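Local structure of hemerythrin HHE cation binding domain protein (Mycobacterium kansasii, 6TYJ) at residues A[18-23]-A[112-117]. The protein binds zinc and iron ions in a helical bundle of the hemerythrin HHE family. Numbering follows the deposited sequence.
Sequences EHHVVI and EAHADE. With ZN (zinc ion), chain B.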
ATOM      1  N   GLU A  18      -9.324  -6.609   0.027  1.00 28.16           N
ATOM      2  CA  GLU A  18      -9.333  -6.724   1.483  1.00 29.95           C
ATOM      3  C   GLU A  18      -8.172  -5.953   2.092  1.00 30.11           C
ATOM      4  O   GLU A  18      -8.304  -5.366   3.173  1.00 27.64           O
ATOM      5  CB  GLU A  18      -9.288  -8.194   1.898  1.00 30.45           C
ATOM      6  CG  GLU A  18     -10.585  -8.930   1.623  1.00 34.88           C
ATOM      7  CD  GLU A  18     -10.497 -10.414   1.906  1.00 56.95           C
ATOM      8  OE1 GLU A  18      -9.688 -10.811   2.772  1.00 66.86           O
ATOM      9  OE2 GLU A  18     -11.240 -11.185   1.256  1.00 61.69           O
ATOM     10  N   HIS A  19      -7.027  -5.923   1.412  1.00 26.99           N
ATOM     11  CA  HIS A  19      -5.906  -5.190   1.986  1.00 23.71           C
ATOM     12  C   HIS A  19      -6.089  -3.680   1.857  1.00 26.05           C
ATOM     13  O   HIS A  19      -5.650  -2.930   2.744  1.00 22.45           O
ATOM     14  CB  HIS A  19      -4.591  -5.640   1.346  1.00 19.45           C
ATOM     15  CG  HIS A  19      -3.409  -5.354   2.221  1.00 20.41           C
ATOM     16  ND1 HIS A  19      -2.210  -4.871   1.738  1.00 22.63           N
ATOM     17  CD2 HIS A  19      -3.255  -5.475   3.564  1.00 20.96           C
ATOM     18  CE1 HIS A  19      -1.368  -4.713   2.740  1.00 20.71           C
ATOM     19  NE2 HIS A  19      -1.973  -5.070   3.859  1.00 22.06           N
ATOM     20  N   HIS A  20      -6.763  -3.217   0.792  1.00 23.33           N
ATOM     21  CA  HIS A  20      -7.110  -1.794   0.705  1.00 22.48           C
ATOM     22  C   HIS A  20      -7.991  -1.379   1.882  1.00 24.48           C
ATOM     23  O   HIS A  20      -7.827  -0.277   2.416  1.00 24.58           O
ATOM     24  CB  HIS A  20      -7.832  -1.466  -0.611  1.00 24.05           C
ATOM     25  CG  HIS A  20      -6.945  -1.448  -1.828  1.00 22.60           C
ATOM     26  ND1 HIS A  20      -7.449  -1.596  -3.104  1.00 25.28           N
ATOM     27  CD2 HIS A  20      -5.609  -1.272  -1.967  1.00 22.18           C
ATOM     28  CE1 HIS A  20      -6.454  -1.562  -3.977  1.00 23.87           C
ATOM     29  NE2 HIS A  20      -5.333  -1.330  -3.318  1.00 23.14           N
ATOM     30  N   VAL A  21      -8.929  -2.251   2.291  1.00 25.57           N
ATOM     31  CA  VAL A  21      -9.784  -1.971   3.447  1.00 27.31           C
ATOM     32  C   VAL A  21      -8.952  -1.821   4.710  1.00 25.44           C
ATOM     33  O   VAL A  21      -9.195  -0.921   5.534  1.00 27.64           O
ATOM     34  CB  VAL A  21     -10.845  -3.076   3.615  1.00 26.80           C
ATOM     35  CG1 VAL A  21     -11.507  -2.966   4.972  1.00 34.30           C
ATOM     36  CG2 VAL A  21     -11.863  -3.011   2.488  1.00 30.03           C
ATOM     37  N   VAL A  22      -7.973  -2.710   4.891  1.00 23.33           N
ATOM     38  CA  VAL A  22      -7.055  -2.635   6.025  1.00 22.76           C
ATOM     39  C   VAL A  22      -6.330  -1.299   6.033  1.00 26.35           C
ATOM     40  O   VAL A  22      -6.236  -0.628   7.067  1.00 24.48           O
ATOM     41  CB  VAL A  22      -6.044  -3.799   5.981  1.00 23.86           C
ATOM     42  CG1 VAL A  22      -4.833  -3.491   6.884  1.00 27.93           C
ATOM     43  CG2 VAL A  22      -6.707  -5.101   6.399  1.00 30.09           C
ATOM     44  N   ILE A  23      -5.776  -0.920   4.887  1.00 22.74           N
ATOM     45  CA  ILE A  23      -4.982   0.301   4.792  1.00 20.35           C
ATOM     46  C   ILE A  23      -5.854   1.519   5.063  1.00 21.11           C
ATOM     47  O   ILE A  23      -5.468   2.425   5.820  1.00 21.09           O
ATOM     48  CB  ILE A  23      -4.303   0.369   3.415  1.00 21.58           C
ATOM     49  CG1 ILE A  23      -3.153  -0.652   3.389  1.00 21.06           C
ATOM     50  CG2 ILE A  23      -3.820   1.815   3.125  1.00 21.20           C
ATOM     51  CD1 ILE A  23      -2.666  -0.954   1.979  1.00 24.34           C
ATOM     52  N   GLU A 112      -5.521   7.188  -0.642  1.00 31.07           N
ATOM     53  CA  GLU A 112      -6.881   6.778  -0.969  1.00 30.02           C
ATOM     54  C   GLU A 112      -7.111   6.800  -2.474  1.00 37.60           C
ATOM     55  O   GLU A 112      -7.831   5.947  -3.002  1.00 36.27           O
ATOM     56  CB  GLU A 112      -7.882   7.685  -0.243  1.00 38.02           C
ATOM     57  N   ALA A 113      -6.489   7.747  -3.180  1.00 30.71           N
ATOM     58  CA  ALA A 113      -6.601   7.785  -4.637  1.00 37.45           C
ATOM     59  C   ALA A 113      -5.906   6.601  -5.298  1.00 35.31           C
ATOM     60  O   ALA A 113      -6.317   6.193  -6.389  1.00 42.94           O
ATOM     61  CB  ALA A 113      -6.034   9.095  -5.187  1.00 35.17           C
ATOM     62  N   HIS A 114      -4.833   6.071  -4.694  1.00 32.74           N
ATOM     63  CA  HIS A 114      -4.219   4.851  -5.224  1.00 29.57           C
ATOM     64  C   HIS A 114      -5.262   3.762  -5.373  1.00 29.27           C
ATOM     65  O   HIS A 114      -5.441   3.179  -6.460  1.00 31.16           O
ATOM     66  CB  HIS A 114      -3.099   4.346  -4.302  1.00 37.64           C
ATOM     67  CG  HIS A 114      -2.846   2.856  -4.418  1.00 33.67           C
ATOM     68  ND1 HIS A 114      -2.123   2.299  -5.449  1.00 33.85           N
ATOM     69  CD2 HIS A 114      -3.253   1.815  -3.643  1.00 34.42           C
ATOM     70  CE1 HIS A 114      -2.108   0.984  -5.310  1.00 57.12           C
ATOM     71  NE2 HIS A 114      -2.763   0.661  -4.213  1.00 35.29           N
ATOM     72  N   ALA A 115      -5.909   3.438  -4.255  1.00 29.39           N
ATOM     73  CA  ALA A 115      -6.865   2.345  -4.192  1.00 33.58           C
ATOM     74  C   ALA A 115      -8.036   2.593  -5.115  1.00 34.80           C
ATOM     75  O   ALA A 115      -8.427   1.704  -5.879  1.00 37.88           O
ATOM     76  CB  ALA A 115      -7.343   2.158  -2.751  1.00 30.33           C
ATOM     77  N   ASP A 116      -8.623   3.798  -5.049  1.00 31.79           N
ATOM     78  CA  ASP A 116      -9.755   4.121  -5.910  1.00 31.13           C
ATOM     79  C   ASP A 116      -9.394   3.970  -7.385  1.00 35.67           C
ATOM     80  O   ASP A 116     -10.175   3.416  -8.172  1.00 38.27           O
ATOM     81  CB  ASP A 116     -10.259   5.550  -5.637  1.00 36.14           C
ATOM     82  CG  ASP A 116     -10.878   5.718  -4.251  1.00 50.78           C
ATOM     83  OD1 ASP A 116     -10.989   6.881  -3.787  1.00 55.46           O
ATOM     84  OD2 ASP A 116     -11.248   4.704  -3.616  1.00 48.67           O
ATOM     85  N   GLU A 117      -8.228   4.488  -7.793  1.00 32.25           N
ATOM     86  CA  GLU A 117      -7.853   4.396  -9.202  1.00 34.29           C
ATOM     87  C   GLU A 117      -7.601   2.945  -9.599  1.00 34.16           C
ATOM     88  O   GLU A 117      -7.993   2.513 -10.688  1.00 36.34           O
ATOM     89  CB  GLU A 117      -6.609   5.244  -9.494  1.00 44.19           C
ATOM     90  CG  GLU A 117      -6.221   5.335 -11.004  1.00 58.20           C
ATOM     91  CD  GLU A 117      -5.223   4.258 -11.476  1.00 72.77           C
ATOM     92  OE1 GLU A 117      -4.339   3.836 -10.689  1.00 70.92           O
ATOM     93  OE2 GLU A 117      -5.319   3.838 -12.652  1.00 72.84           O
TER
HETATM   94 ZN    ZN B 300      -3.389  -1.354  -4.104  0.90 20.97          ZN
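His-20 and His-114 reach toward each other from helices 12-32 and 100-121 and grip the same zinc ion. Each uses NE2, at 2.1 Å from the metal, and the two NE2 atoms, 3.4 Å apart, are neighbours in the coordination shell. An imidazole suits this place, offering a nitrogen donor on a short, stiff side chain. The rings cross almost at right angles, their planes 86° apart. On His-114, CG lies anti to the backbone N (chi1 155°), which carries NE2 to the zinc.

Ala-115 packs against His-20: its CB sits over the centre of one face of the ring, 3.7 Å from the centroid, in a CH-pi contact. A methyl group is small enough to let CA of His-20 and CA of Ala-115 approach to 6.4 Å. ND1 of His-20 is hydrogen-bonded to Glu-119, which helps, with the zinc bond at NE2, to fix the ring's rotation and probably makes NE2 a better electron-pair donor to the zinc.

His-54, Glu-58 and Glu-118 complete this site, while His-114 and Glu-58 also serve a second zinc with His-80. The first zinc thus probably helps hold three helices together, with His-114 shared in a multi-zinc centre.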